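Local coordinates for D-mandelate dehydrogenase (Rhodotorula graminis, PDB 2W2K), which probably catalyses the NAD(P)H-dependent interconversion of D-mandelate and its 2-keto acid, as a member of the D-isomer specific 2-hydroxyacid dehydrogenase family, at residues Arg5-Gly10 with Lys47-Phe52; Gln24-Val29 with Asn323-Leu328; Thr35-Phe40 with Pro68-Leu73; Ala54-Ala59 with Leu319-Ile324; Val83-Gly88 with Ala105-Arg110. All coordinates share one frame; numbering follows the deposited sequence.

Contact 1. Residues Arg5-Gly10 with Lys47-Phe52; sequences RVLLLG and KRYGDF
Leu7 serves two rings: its CD1 lies over one face of the Tyr49 ring, 3.9 Å from Tyr49 CD1 and offset toward the rim, while its CB stands over the centre of one face of Phe52. The branch Leu7 CD2 also reaches Phe52 CZ at 4.0 Å. The Arg5 guanidinium works by its edge. Arg5 NH1 donates to Tyr49 O at 2.9 Å, in both the guanidinium and the carbonyl plane, and to Asp51 O at 3.0 Å, this time from above the carbonyl plane. A bend at chi3 (78°) turns the guanidinium edge to the loop carbonyls. Arg5 NH2 donates to a water 2.9 Å away, whose own bond to Tyr49 O is weak. One carbonyl of the turn, Tyr49 O, and one just after it, Asp51 O, thus share Arg5 NH1, while Arg5 NE forms a salt bridge with Glu28 of the neighbouring strand. With a leucine in place of Arg5, the carbonyls of Tyr49 and Asp51 would probably lose their shared donor and Glu28 its charge partner. Tyr49 OH bonds to Ala32 O. The arrangement pins a type I turn, Lys47 to Gly50, against strand 5-8, an inner strand of a parallel alpha/beta sheet.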
# COMPACT_ATOMS: atom_id res chain seq x y z
N ARG B 5 -40.41 12.30 17.38
CA ARG B 5 -39.64 11.58 18.39
C ARG B 5 -38.75 10.50 17.71
O ARG B 5 -39.21 9.80 16.79
CB ARG B 5 -40.61 10.93 19.42
CG ARG B 5 -41.62 11.95 20.08
CD ARG B 5 -42.57 11.30 21.16
NE ARG B 5 -41.88 11.09 22.44
CZ ARG B 5 -41.70 9.93 23.07
NH1 ARG B 5 -42.19 8.78 22.59
NH2 ARG B 5 -41.04 9.92 24.23
N VAL B 6 -37.48 10.40 18.14
CA VAL B 6 -36.44 9.55 17.49
C VAL B 6 -35.76 8.61 18.52
O VAL B 6 -35.15 9.08 19.50
CB VAL B 6 -35.36 10.43 16.76
CG1 VAL B 6 -34.29 9.57 16.04
CG2 VAL B 6 -36.02 11.43 15.77
N LEU B 7 -35.88 7.28 18.30
CA LEU B 7 -35.19 6.30 19.16
C LEU B 7 -33.71 6.23 18.75
O LEU B 7 -33.42 5.97 17.59
CB LEU B 7 -35.85 4.90 19.01
CG LEU B 7 -35.28 3.82 19.97
CD1 LEU B 7 -35.72 4.12 21.40
CD2 LEU B 7 -35.77 2.43 19.55
N LEU B 8 -32.81 6.40 19.73
CA LEU B 8 -31.34 6.33 19.53
C LEU B 8 -30.80 4.96 19.92
O LEU B 8 -30.91 4.59 21.08
CB LEU B 8 -30.63 7.41 20.38
CG LEU B 8 -29.08 7.43 20.40
CD1 LEU B 8 -28.51 7.58 18.96
CD2 LEU B 8 -28.56 8.54 21.28
N LEU B 9 -30.27 4.21 18.94
CA LEU B 9 -29.68 2.89 19.18
C LEU B 9 -28.19 3.01 19.50
O LEU B 9 -27.35 3.24 18.61
CB LEU B 9 -29.86 1.94 17.98
CG LEU B 9 -31.24 1.46 17.52
CD1 LEU B 9 -31.06 0.46 16.32
CD2 LEU B 9 -32.06 0.81 18.65
N GLY B 10 -27.86 2.86 20.78
CA GLY B 10 -26.46 3.00 21.22
C GLY B 10 -25.98 4.43 21.44
O GLY B 10 -26.80 5.33 21.71
N LYS B 47 -44.58 -1.10 25.40
CA LYS B 47 -44.64 0.32 24.97
C LYS B 47 -43.74 1.26 25.81
O LYS B 47 -44.12 2.42 26.04
CB LYS B 47 -46.09 0.83 24.94
CG LYS B 47 -47.05 -0.00 24.09
CD LYS B 47 -48.45 0.63 24.08
N ARG B 48 -42.58 0.77 26.26
CA ARG B 48 -41.72 1.52 27.20
C ARG B 48 -41.26 2.89 26.67
O ARG B 48 -41.15 3.85 27.44
CB ARG B 48 -40.49 0.71 27.60
CG ARG B 48 -40.77 -0.40 28.67
N TYR B 49 -41.02 2.98 25.36
CA TYR B 49 -40.54 4.23 24.71
C TYR B 49 -41.67 5.17 24.18
O TYR B 49 -41.38 6.26 23.67
CB TYR B 49 -39.55 3.88 23.57
CG TYR B 49 -38.43 2.92 23.95
CD1 TYR B 49 -37.37 3.33 24.79
CD2 TYR B 49 -38.41 1.60 23.46
CE1 TYR B 49 -36.33 2.43 25.13
CE2 TYR B 49 -37.38 0.71 23.78
CZ TYR B 49 -36.35 1.12 24.60
OH TYR B 49 -35.35 0.23 24.92
N GLY B 50 -42.94 4.76 24.31
CA GLY B 50 -44.07 5.48 23.65
C GLY B 50 -44.06 5.35 22.12
O GLY B 50 -43.29 4.54 21.56
N ASP B 51 -44.90 6.14 21.45
CA ASP B 51 -44.94 6.22 19.98
C ASP B 51 -43.74 7.06 19.49
O ASP B 51 -43.55 8.18 19.94
CB ASP B 51 -46.21 6.93 19.51
CG ASP B 51 -47.45 6.02 19.42
OD1 ASP B 51 -47.43 4.87 19.93
OD2 ASP B 51 -48.45 6.47 18.82
N PHE B 52 -42.94 6.51 18.56
CA PHE B 52 -41.85 7.30 17.92
C PHE B 52 -41.97 7.23 16.38
O PHE B 52 -42.59 6.28 15.85
CB PHE B 52 -40.44 6.92 18.43
CG PHE B 52 -40.16 5.42 18.44
CD1 PHE B 52 -39.62 4.79 17.29
CD2 PHE B 52 -40.39 4.66 19.60
CE1 PHE B 52 -39.35 3.40 17.29
CE2 PHE B 52 -40.12 3.27 19.62
CZ PHE B 52 -39.58 2.64 18.47
O HOH W 1 -39.96 8.05 26.21

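Contact 2. Residues Gln24-Val29 with Asn323-Leu328; sequences QQKFEV and NIDRFL
Phe27 pushes the far end of its ring against the helix segment Asn323-Leu328, with Phe27 CZ 3.9 Å from Ile324 CG2 and Phe27 CE1 3.9 Å from Leu328 CD1. Both methyls meet the ring obliquely, whereas the backbone CA of Asp325 sits at its edge, near the ring plane, 4.1 Å from Phe27 CZ. The ring therefore enters between two side chains one helical turn apart. Phe27 is the first residue to leave helical geometry after helix 17-26, at the bend into strand 28-31, and the contact clamps this helix-to-strand corner of a parallel alpha/beta domain to the C-terminal helix 310-330, which packs on the same sheet. Outside the apolar patch, Lys26 and Asp325 form a salt bridge. Lys26 NZ approaches Asp325 OD2 to 2.8 Å on its syn lone pair, the two side chains crossing at about a right angle. The lysine is extended beyond CG, its remaining torsions all near 180°; Asp325 turns its carboxylate to meet it, with CG opposite the backbone N (chi1 -167°). A second carboxylate, Asp22, also pairs with Lys26 NZ, so the ammonium is held between two acids and is likely to stay charged.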
# COMPACT_ATOMS: atom_id res chain seq x y z
N GLN B 24 -30.99 17.61 17.98
CA GLN B 24 -31.63 17.47 19.31
C GLN B 24 -32.60 18.64 19.61
O GLN B 24 -33.45 18.53 20.50
CB GLN B 24 -30.60 17.36 20.43
CG GLN B 24 -29.81 16.04 20.49
CD GLN B 24 -28.67 16.11 21.50
OE1 GLN B 24 -28.83 15.67 22.65
NE2 GLN B 24 -27.53 16.66 21.08
N GLN B 25 -32.47 19.73 18.86
CA GLN B 25 -33.43 20.86 18.97
C GLN B 25 -34.71 20.55 18.16
O GLN B 25 -35.83 20.73 18.65
CB GLN B 25 -32.76 22.18 18.50
CG GLN B 25 -33.57 23.49 18.76
CD GLN B 25 -34.84 23.64 17.91
OE1 GLN B 25 -35.92 23.91 18.45
NE2 GLN B 25 -34.70 23.48 16.58
N LYS B 26 -34.53 20.09 16.93
CA LYS B 26 -35.65 19.73 16.03
C LYS B 26 -36.47 18.49 16.47
O LYS B 26 -37.69 18.41 16.22
CB LYS B 26 -35.12 19.53 14.59
CG LYS B 26 -34.56 20.80 13.92
CD LYS B 26 -33.77 20.46 12.64
CE LYS B 26 -33.46 21.73 11.81
NZ LYS B 26 -32.47 21.45 10.70
N PHE B 27 -35.80 17.53 17.11
CA PHE B 27 -36.38 16.19 17.44
C PHE B 27 -36.20 15.83 18.92
O PHE B 27 -35.15 16.12 19.51
CB PHE B 27 -35.64 15.11 16.62
CG PHE B 27 -35.88 15.16 15.12
CD1 PHE B 27 -37.14 14.85 14.59
CD2 PHE B 27 -34.84 15.51 14.24
CE1 PHE B 27 -37.37 14.91 13.19
CE2 PHE B 27 -35.06 15.55 12.84
CZ PHE B 27 -36.33 15.24 12.32
N GLU B 28 -37.21 15.20 19.55
CA GLU B 28 -37.02 14.61 20.89
C GLU B 28 -36.28 13.26 20.76
O GLU B 28 -36.86 12.29 20.26
CB GLU B 28 -38.38 14.40 21.61
CG GLU B 28 -38.24 13.75 23.00
CD GLU B 28 -39.58 13.32 23.61
OE1 GLU B 28 -40.63 13.60 22.99
OE2 GLU B 28 -39.57 12.66 24.67
N VAL B 29 -35.01 13.22 21.18
CA VAL B 29 -34.16 12.00 21.05
C VAL B 29 -34.23 11.16 22.32
O VAL B 29 -33.95 11.65 23.43
CB VAL B 29 -32.67 12.37 20.70
CG1 VAL B 29 -31.78 11.07 20.61
CG2 VAL B 29 -32.62 13.07 19.35
N ASN B 323 -30.78 12.52 6.32
CA ASN B 323 -31.87 11.67 5.82
C ASN B 323 -33.18 11.85 6.62
O ASN B 323 -34.28 12.07 6.04
CB ASN B 323 -31.45 10.19 5.81
CG ASN B 323 -30.74 9.77 4.50
OD1 ASN B 323 -29.73 9.02 4.52
ND2 ASN B 323 -31.26 10.21 3.37
N ILE B 324 -33.08 11.78 7.95
CA ILE B 324 -34.28 11.89 8.82
C ILE B 324 -34.90 13.32 8.79
O ILE B 324 -36.14 13.48 8.75
CB ILE B 324 -33.96 11.37 10.26
CG1 ILE B 324 -33.69 9.84 10.25
CG2 ILE B 324 -35.09 11.70 11.25
CD1 ILE B 324 -33.03 9.32 11.53
N ASP B 325 -34.04 14.33 8.78
CA ASP B 325 -34.48 15.75 8.68
C ASP B 325 -35.26 16.00 7.38
O ASP B 325 -36.39 16.51 7.41
CB ASP B 325 -33.25 16.69 8.78
CG ASP B 325 -33.62 18.17 9.01
OD1 ASP B 325 -34.75 18.62 8.70
OD2 ASP B 325 -32.75 18.91 9.50
N ARG B 326 -34.64 15.65 6.24
CA ARG B 326 -35.31 15.70 4.92
C ARG B 326 -36.69 15.01 4.93
O ARG B 326 -37.68 15.63 4.54
CB ARG B 326 -34.44 15.08 3.82
CG ARG B 326 -33.23 15.92 3.43
CD ARG B 326 -32.27 15.17 2.46
NE ARG B 326 -32.90 14.80 1.19
CZ ARG B 326 -32.87 15.52 0.06
NH1 ARG B 326 -32.24 16.69 0.01
NH2 ARG B 326 -33.48 15.05 -1.02
N PHE B 327 -36.74 13.75 5.37
CA PHE B 327 -37.92 12.89 5.24
C PHE B 327 -39.07 13.23 6.21
O PHE B 327 -40.25 13.08 5.85
CB PHE B 327 -37.50 11.41 5.40
CG PHE B 327 -38.49 10.41 4.84
CD1 PHE B 327 -38.58 10.17 3.46
CD2 PHE B 327 -39.34 9.69 5.70
CE1 PHE B 327 -39.49 9.24 2.94
CE2 PHE B 327 -40.25 8.75 5.18
CZ PHE B 327 -40.33 8.52 3.80
N LEU B 328 -38.76 13.69 7.42
CA LEU B 328 -39.80 14.06 8.41
C LEU B 328 -40.19 15.55 8.46
O LEU B 328 -41.33 15.88 8.85
CB LEU B 328 -39.42 13.61 9.84
CG LEU B 328 -39.33 12.10 10.12
CD1 LEU B 328 -39.12 11.85 11.63
CD2 LEU B 328 -40.59 11.36 9.61

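Contact 3. Residues Thr35-Phe40 with Pro68-Leu73; sequences TTHDGF and PWNADL
Two helix starts meet in this contact, those of helices 37-45 and 71-74, and each is capped by its own N-cap residue. Against His37 in the first turn lies Pro68, which follows a cis peptide bond: Pro68 CD sits over one face of the imidazole, offset toward the rim and 3.7 Å from His37 CE1, a CH-pi contact in which the side chains cross at about a right angle. Beside it, His37 CE1 comes within 3.0 Å of Pro68 O. His37 ND1 is hydrogen-bonded to Ser66 O, which helps to set the ring's rotation. One turn on, Phe40 points toward segment 68-73, CG lying anti to the backbone N (chi1 -176°), and meets two partners. Phe40 CE2 touches Trp69 CZ2 at 3.7 Å, the ring planes inclined at 55°, an aromatic pair that is neither stacked nor edge-to-face. At the Phe40 edge, Leu73 CD1 approaches Phe40 CD2 to 3.8 Å; the same methyl is 3.8 Å from His37 CE1, and so lies between the His37 and Phe40 rings. The other branch, Leu73 CD2, lies over one face of the indole of Trp69, toward its rim. The indole NE1 is held by Ser66 OG. The caps are built alike: Thr36 OG1 accepts from Gly39 N, and Asn70 OD1 accepts from Leu73 N at 3.0 Å in a nearly straight bond (166°). The contact thus packs two capped helix starts together in the helical layer on one side of the parallel sheet of this alpha/beta domain.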
# COMPACT_ATOMS: atom_id res chain seq x y z
N THR B 35 -29.95 -3.47 26.89
CA THR B 35 -29.33 -4.55 27.70
C THR B 35 -29.09 -5.82 26.85
O THR B 35 -27.95 -6.12 26.50
CB THR B 35 -30.17 -4.90 28.99
OG1 THR B 35 -31.50 -5.29 28.63
CG2 THR B 35 -30.24 -3.71 29.96
N THR B 36 -30.16 -6.55 26.54
CA THR B 36 -30.08 -7.73 25.64
C THR B 36 -31.17 -7.65 24.57
O THR B 36 -32.12 -6.88 24.71
CB THR B 36 -30.23 -9.08 26.42
OG1 THR B 36 -31.56 -9.21 26.95
CG2 THR B 36 -29.20 -9.17 27.56
N HIS B 37 -31.03 -8.45 23.51
CA HIS B 37 -32.02 -8.52 22.44
C HIS B 37 -33.43 -8.88 22.94
O HIS B 37 -34.44 -8.24 22.56
CB HIS B 37 -31.56 -9.50 21.35
CG HIS B 37 -32.65 -9.99 20.45
ND1 HIS B 37 -33.03 -9.33 19.29
CD2 HIS B 37 -33.46 -11.08 20.53
CE1 HIS B 37 -34.01 -9.99 18.70
NE2 HIS B 37 -34.30 -11.05 19.44
N ASP B 38 -33.51 -9.93 23.77
CA ASP B 38 -34.82 -10.38 24.28
C ASP B 38 -35.44 -9.30 25.19
O ASP B 38 -36.67 -9.11 25.19
CB ASP B 38 -34.72 -11.73 25.02
CG ASP B 38 -34.77 -12.96 24.06
OD1 ASP B 38 -35.25 -12.88 22.90
OD2 ASP B 38 -34.33 -14.04 24.50
N GLY B 39 -34.59 -8.62 25.96
CA GLY B 39 -35.02 -7.50 26.82
C GLY B 39 -35.57 -6.30 26.04
O GLY B 39 -36.51 -5.64 26.52
N PHE B 40 -35.00 -6.03 24.86
CA PHE B 40 -35.48 -4.96 23.92
C PHE B 40 -36.83 -5.32 23.31
O PHE B 40 -37.72 -4.47 23.21
CB PHE B 40 -34.43 -4.72 22.80
CG PHE B 40 -34.76 -3.57 21.84
CD1 PHE B 40 -34.98 -2.26 22.29
CD2 PHE B 40 -34.77 -3.81 20.47
CE1 PHE B 40 -35.24 -1.20 21.38
CE2 PHE B 40 -35.03 -2.77 19.53
CZ PHE B 40 -35.27 -1.47 20.00
N PRO B 68 -30.86 -9.92 16.38
CA PRO B 68 -31.25 -9.48 15.03
C PRO B 68 -32.53 -8.64 15.06
O PRO B 68 -33.35 -8.78 15.99
CB PRO B 68 -31.52 -10.80 14.30
CG PRO B 68 -32.06 -11.71 15.39
CD PRO B 68 -31.29 -11.31 16.64
N TRP B 69 -32.68 -7.77 14.05
CA TRP B 69 -33.96 -7.12 13.74
C TRP B 69 -34.77 -8.11 12.88
O TRP B 69 -34.93 -7.94 11.66
CB TRP B 69 -33.73 -5.72 13.09
CG TRP B 69 -33.37 -4.65 14.14
CD1 TRP B 69 -32.22 -4.61 14.91
CD2 TRP B 69 -34.16 -3.51 14.54
NE1 TRP B 69 -32.26 -3.51 15.75
CE2 TRP B 69 -33.44 -2.83 15.55
CE3 TRP B 69 -35.42 -3.01 14.16
CZ2 TRP B 69 -33.93 -1.67 16.19
CZ3 TRP B 69 -35.90 -1.83 14.79
CH2 TRP B 69 -35.16 -1.19 15.79
N ASN B 70 -35.26 -9.16 13.54
CA ASN B 70 -36.08 -10.19 12.88
C ASN B 70 -37.57 -9.83 12.82
O ASN B 70 -37.99 -8.79 13.36
CB ASN B 70 -35.86 -11.60 13.52
CG ASN B 70 -36.18 -11.67 15.02
OD1 ASN B 70 -36.73 -10.74 15.61
ND2 ASN B 70 -35.86 -12.80 15.64
N ALA B 71 -38.36 -10.67 12.16
CA ALA B 71 -39.82 -10.49 12.09
C ALA B 71 -40.51 -10.32 13.46
O ALA B 71 -41.42 -9.47 13.60
CB ALA B 71 -40.47 -11.65 11.31
N ASP B 72 -40.11 -11.13 14.46
CA ASP B 72 -40.73 -11.05 15.81
C ASP B 72 -40.47 -9.70 16.50
O ASP B 72 -41.40 -9.12 17.07
CB ASP B 72 -40.30 -12.20 16.74
CG ASP B 72 -41.15 -12.28 18.03
OD1 ASP B 72 -42.40 -12.44 17.94
OD2 ASP B 72 -40.60 -12.16 19.14
N LEU B 73 -39.22 -9.22 16.47
CA LEU B 73 -38.88 -7.88 17.00
C LEU B 73 -39.68 -6.77 16.29
O LEU B 73 -40.30 -5.90 16.95
CB LEU B 73 -37.35 -7.66 16.88
CG LEU B 73 -36.74 -6.35 17.44
CD1 LEU B 73 -35.29 -6.52 17.81
CD2 LEU B 73 -36.90 -5.18 16.44

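Contact 4. Residues Ala54-Ala59 with Leu319-Ile324; sequences AIIKLA and LTMTNI
Ile56 is the main bump on strand 54-57, and it settles between Thr320, Met321 and Ile324 of helix 310-330; this is the helix-on-sheet packing of a parallel alpha/beta domain, the middle strand of the sheet covered by the C-terminal helix. The short segments run almost antiparallel, at 167°, with their axes 8.9 Å apart. Ile56 holds CG1 anti to the backbone N (chi1 -160°), sending CD1 out to the helix, where it lies 3.8 Å from Thr320 OG1 and 4.0 Å from Met321 CG. Ile324 answers from the next turn: its CD1 fits into the corner beside Ile56 CB, at 3.8 Å, and also rests on the backbone, 3.7 Å from Ile55 O. Its other branch, CG2, turns to the small Ala54, whose CB it meets at 4.0 Å. Farther along, Thr320 fills the gap between Ile56 and Leu58, its side chain crossing that of Ile56 at about a right angle. Its hydroxyl is buried among carbons but is satisfied within its own helix by Phe316 O. Met321 also reaches Leu19, Trp20 and Phe23 of helix 17-26, so the second helix over this face closes the flank of Ile56. Just past the strand, Leu58 CD2 comes to 3.4 Å from Thr320 OG1, while the methyl Thr320 CG2 rests 3.8 Å from Lys57 O.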
# COMPACT_ATOMS: atom_id res chain seq x y z
N ALA B 54 -39.15 7.90 14.11
CA ALA B 54 -37.88 7.49 13.48
C ALA B 54 -36.97 6.70 14.43
O ALA B 54 -37.14 6.75 15.68
CB ALA B 54 -37.13 8.75 12.91
N ILE B 55 -36.01 5.97 13.84
CA ILE B 55 -34.90 5.35 14.54
C ILE B 55 -33.58 5.79 13.86
O ILE B 55 -33.51 5.79 12.62
CB ILE B 55 -35.00 3.77 14.47
CG1 ILE B 55 -36.29 3.23 15.13
CG2 ILE B 55 -33.76 3.13 15.14
CD1 ILE B 55 -36.78 1.88 14.48
N ILE B 56 -32.56 6.11 14.66
CA ILE B 56 -31.19 6.45 14.17
C ILE B 56 -30.07 5.58 14.82
O ILE B 56 -30.12 5.24 16.03
CB ILE B 56 -30.89 8.01 14.35
CG1 ILE B 56 -29.74 8.49 13.43
CG2 ILE B 56 -30.74 8.39 15.83
CD1 ILE B 56 -29.52 10.05 13.33
N LYS B 57 -29.08 5.22 14.01
CA LYS B 57 -27.97 4.32 14.41
C LYS B 57 -26.69 4.93 13.80
O LYS B 57 -26.44 4.80 12.57
CB LYS B 57 -28.26 2.89 13.89
CG LYS B 57 -27.30 1.74 14.41
CD LYS B 57 -27.57 0.45 13.59
CE LYS B 57 -26.75 -0.80 14.02
NZ LYS B 57 -25.26 -0.70 13.81
N LEU B 58 -25.89 5.62 14.64
CA LEU B 58 -24.81 6.51 14.17
C LEU B 58 -23.48 5.84 13.78
O LEU B 58 -22.60 6.48 13.16
CB LEU B 58 -24.54 7.62 15.22
CG LEU B 58 -25.72 8.59 15.47
CD1 LEU B 58 -25.50 9.40 16.77
CD2 LEU B 58 -25.88 9.54 14.33
N ALA B 59 -23.31 4.56 14.15
CA ALA B 59 -22.08 3.82 13.86
C ALA B 59 -22.38 2.33 13.66
O ALA B 59 -23.33 1.80 14.23
CB ALA B 59 -21.03 4.01 15.00
N LEU B 319 -25.01 11.68 6.89
CA LEU B 319 -26.08 11.03 6.11
C LEU B 319 -27.28 10.61 6.99
O LEU B 319 -28.44 10.87 6.63
CB LEU B 319 -25.53 9.83 5.29
CG LEU B 319 -24.71 10.18 4.03
CD1 LEU B 319 -24.06 8.89 3.48
CD2 LEU B 319 -25.59 10.85 2.96
N THR B 320 -27.01 9.96 8.12
CA THR B 320 -28.11 9.52 9.02
C THR B 320 -28.99 10.70 9.49
O THR B 320 -30.23 10.64 9.40
CB THR B 320 -27.62 8.67 10.22
OG1 THR B 320 -26.61 9.39 10.97
CG2 THR B 320 -27.08 7.28 9.74
N MET B 321 -28.35 11.77 9.99
CA MET B 321 -29.08 12.95 10.50
C MET B 321 -29.84 13.68 9.38
O MET B 321 -31.03 14.00 9.54
CB MET B 321 -28.14 13.92 11.23
CG MET B 321 -27.56 13.40 12.56
SD MET B 321 -26.65 14.68 13.49
CE MET B 321 -24.97 14.08 13.44
N THR B 322 -29.17 13.92 8.24
CA THR B 322 -29.76 14.61 7.09
C THR B 322 -30.93 13.84 6.45
O THR B 322 -31.95 14.44 6.09
CB THR B 322 -28.66 14.98 6.00
OG1 THR B 322 -27.65 15.80 6.61
CG2 THR B 322 -29.28 15.72 4.81
N ASN B 323 -30.78 12.52 6.32
CA ASN B 323 -31.87 11.67 5.82
C ASN B 323 -33.18 11.85 6.62
O ASN B 323 -34.28 12.07 6.04
CB ASN B 323 -31.45 10.19 5.81
CG ASN B 323 -30.74 9.77 4.50
OD1 ASN B 323 -29.73 9.02 4.52
ND2 ASN B 323 -31.26 10.21 3.37
N ILE B 324 -33.08 11.78 7.95
CA ILE B 324 -34.28 11.89 8.82
C ILE B 324 -34.90 13.32 8.79
O ILE B 324 -36.14 13.48 8.75
CB ILE B 324 -33.96 11.37 10.26
CG1 ILE B 324 -33.69 9.84 10.25
CG2 ILE B 324 -35.09 11.70 11.25
CD1 ILE B 324 -33.03 9.32 11.53

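Contact 5. Residues Val83-Gly88 with Ala105-Arg110; sequences VFAAAG and AFANSR
Phe84 and Phe106 are paired in register on parallel strands 83-86 and 105-107, whose axes lie 4.9 Å apart and 11° from parallel. Phe84 N donates to Ala105 O, Ala107 N to Phe84 O and Ala86 N to Ala107 O, so the bonds pass back and forth between the strands as parallel pairing requires. On one face of the sheet the two phenylalanines stand side by side, pointing the same way, yet their rings are turned at 89°: the edge of Phe106 meets one face of Phe84, a T-shaped pair with centroids 5.4 Å apart. Both rings leave the backbone alike, CG anti to N, but are rotated differently about CB-CG. Phe106 CD1 is 3.9 Å from Phe84 CB and Phe106 CZ is 4.1 Å from Ala86 CB. An alanine in place of Phe106 is likely to leave the Phe84 face without the edge that packs on it and open a gap beside Leu94, Leu96 and Leu99. The opposite face carries Val83 and three alanines, beneath helix 310-330. Past the strand ends, Ser109 OG donates to Ala86 O from above the carbonyl plane at 3.0 Å, and Ser109 N donates to Gly88 O at 3.0 Å. Asn108 OD1 accepts from the backbone N of Arg110, an Asx turn; the Arg110 side chain lies about 7 Å from that of Ala173, an NAD(+)-binding residue, though no cofactor is bound in this chain. The two strands and helix 96-101 between them form a beta-alpha-beta unit at one edge of the sheet.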
# COMPACT_ATOMS: atom_id res chain seq x y z
N VAL B 83 -39.54 5.92 9.47
CA VAL B 83 -38.20 5.84 8.86
C VAL B 83 -37.11 5.38 9.83
O VAL B 83 -37.15 5.74 11.02
CB VAL B 83 -37.78 7.24 8.16
CG1 VAL B 83 -37.76 8.41 9.16
CG2 VAL B 83 -36.41 7.16 7.43
N PHE B 84 -36.14 4.61 9.31
CA PHE B 84 -34.96 4.09 10.06
C PHE B 84 -33.72 4.40 9.19
O PHE B 84 -33.65 3.92 8.05
CB PHE B 84 -35.16 2.56 10.23
CG PHE B 84 -34.11 1.82 11.09
CD1 PHE B 84 -32.91 2.43 11.54
CD2 PHE B 84 -34.32 0.47 11.40
CE1 PHE B 84 -31.95 1.68 12.31
CE2 PHE B 84 -33.39 -0.28 12.17
CZ PHE B 84 -32.20 0.32 12.63
N ALA B 85 -32.78 5.23 9.69
CA ALA B 85 -31.50 5.50 8.99
C ALA B 85 -30.31 4.93 9.79
O ALA B 85 -30.19 5.19 10.99
CB ALA B 85 -31.31 7.05 8.76
N ALA B 86 -29.41 4.20 9.10
CA ALA B 86 -28.28 3.51 9.78
C ALA B 86 -26.95 3.71 9.08
O ALA B 86 -26.90 3.79 7.84
CB ALA B 86 -28.56 2.00 9.89
N ALA B 87 -25.87 3.78 9.88
CA ALA B 87 -24.49 3.76 9.38
C ALA B 87 -24.15 2.47 8.62
O ALA B 87 -24.71 1.42 8.92
CB ALA B 87 -23.51 3.95 10.55
N GLY B 88 -23.24 2.56 7.63
CA GLY B 88 -22.71 1.39 6.91
C GLY B 88 -23.55 0.99 5.71
O GLY B 88 -24.46 1.71 5.31
N ALA B 105 -39.81 3.19 5.84
CA ALA B 105 -38.75 3.45 4.86
C ALA B 105 -37.38 3.23 5.51
O ALA B 105 -37.19 3.58 6.67
CB ALA B 105 -38.85 4.92 4.35
N PHE B 106 -36.44 2.66 4.76
CA PHE B 106 -35.06 2.44 5.26
C PHE B 106 -34.01 3.19 4.40
O PHE B 106 -34.15 3.32 3.18
CB PHE B 106 -34.74 0.93 5.33
CG PHE B 106 -33.40 0.59 5.99
CD1 PHE B 106 -33.23 0.75 7.38
CD2 PHE B 106 -32.33 0.08 5.24
CE1 PHE B 106 -31.99 0.43 8.01
CE2 PHE B 106 -31.10 -0.24 5.85
CZ PHE B 106 -30.93 -0.05 7.25
N ALA B 107 -32.98 3.70 5.07
CA ALA B 107 -31.78 4.24 4.42
C ALA B 107 -30.53 3.67 5.07
O ALA B 107 -30.41 3.65 6.32
CB ALA B 107 -31.77 5.77 4.53
N ASN B 108 -29.59 3.20 4.24
CA ASN B 108 -28.22 2.96 4.71
C ASN B 108 -27.37 4.23 4.49
O ASN B 108 -27.92 5.33 4.32
CB ASN B 108 -27.60 1.72 4.04
CG ASN B 108 -27.54 1.82 2.51
OD1 ASN B 108 -27.63 2.90 1.94
ND2 ASN B 108 -27.34 0.67 1.84
N SER B 109 -26.04 4.10 4.54
CA SER B 109 -25.12 5.21 4.31
C SER B 109 -24.19 4.86 3.12
O SER B 109 -22.99 5.10 3.17
CB SER B 109 -24.35 5.56 5.61
OG SER B 109 -25.25 5.94 6.67
N ARG B 110 -24.79 4.29 2.06
CA ARG B 110 -24.06 3.97 0.80
C ARG B 110 -23.17 5.13 0.28
O ARG B 110 -23.62 6.30 0.15
CB ARG B 110 -25.05 3.50 -0.29
CG ARG B 110 -24.43 3.24 -1.67
CD ARG B 110 -25.49 2.94 -2.77
NE ARG B 110 -26.57 3.92 -2.82
CZ ARG B 110 -26.49 5.13 -3.39
NH1 ARG B 110 -25.36 5.55 -3.97
NH2 ARG B 110 -27.53 5.94 -3.35

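Contacts 1, 2, 4 and 5 all reach one five-stranded parallel sheet, ordered 28-31, 5-8, 54-57, 83-86, 105-107, and contact 3 lies beside it in a helical layer. Contacts 4 and 5 are neighbours, with centres about 7 Å apart, and contacts 2 and 4 share helix 310-330 with centres about 9 Å apart; contacts 2 and 3 are farthest, about 25 Å between centres. Along the chain, contacts 3 and 5 are nested within the span closed by contact 2, while contact 1 alternates with contacts 2 and 3. The C-terminal helix thus returns over nearly 300 residues, past the seven-stranded NAD-binding sheet, to complete the domain begun by the N-terminal strands.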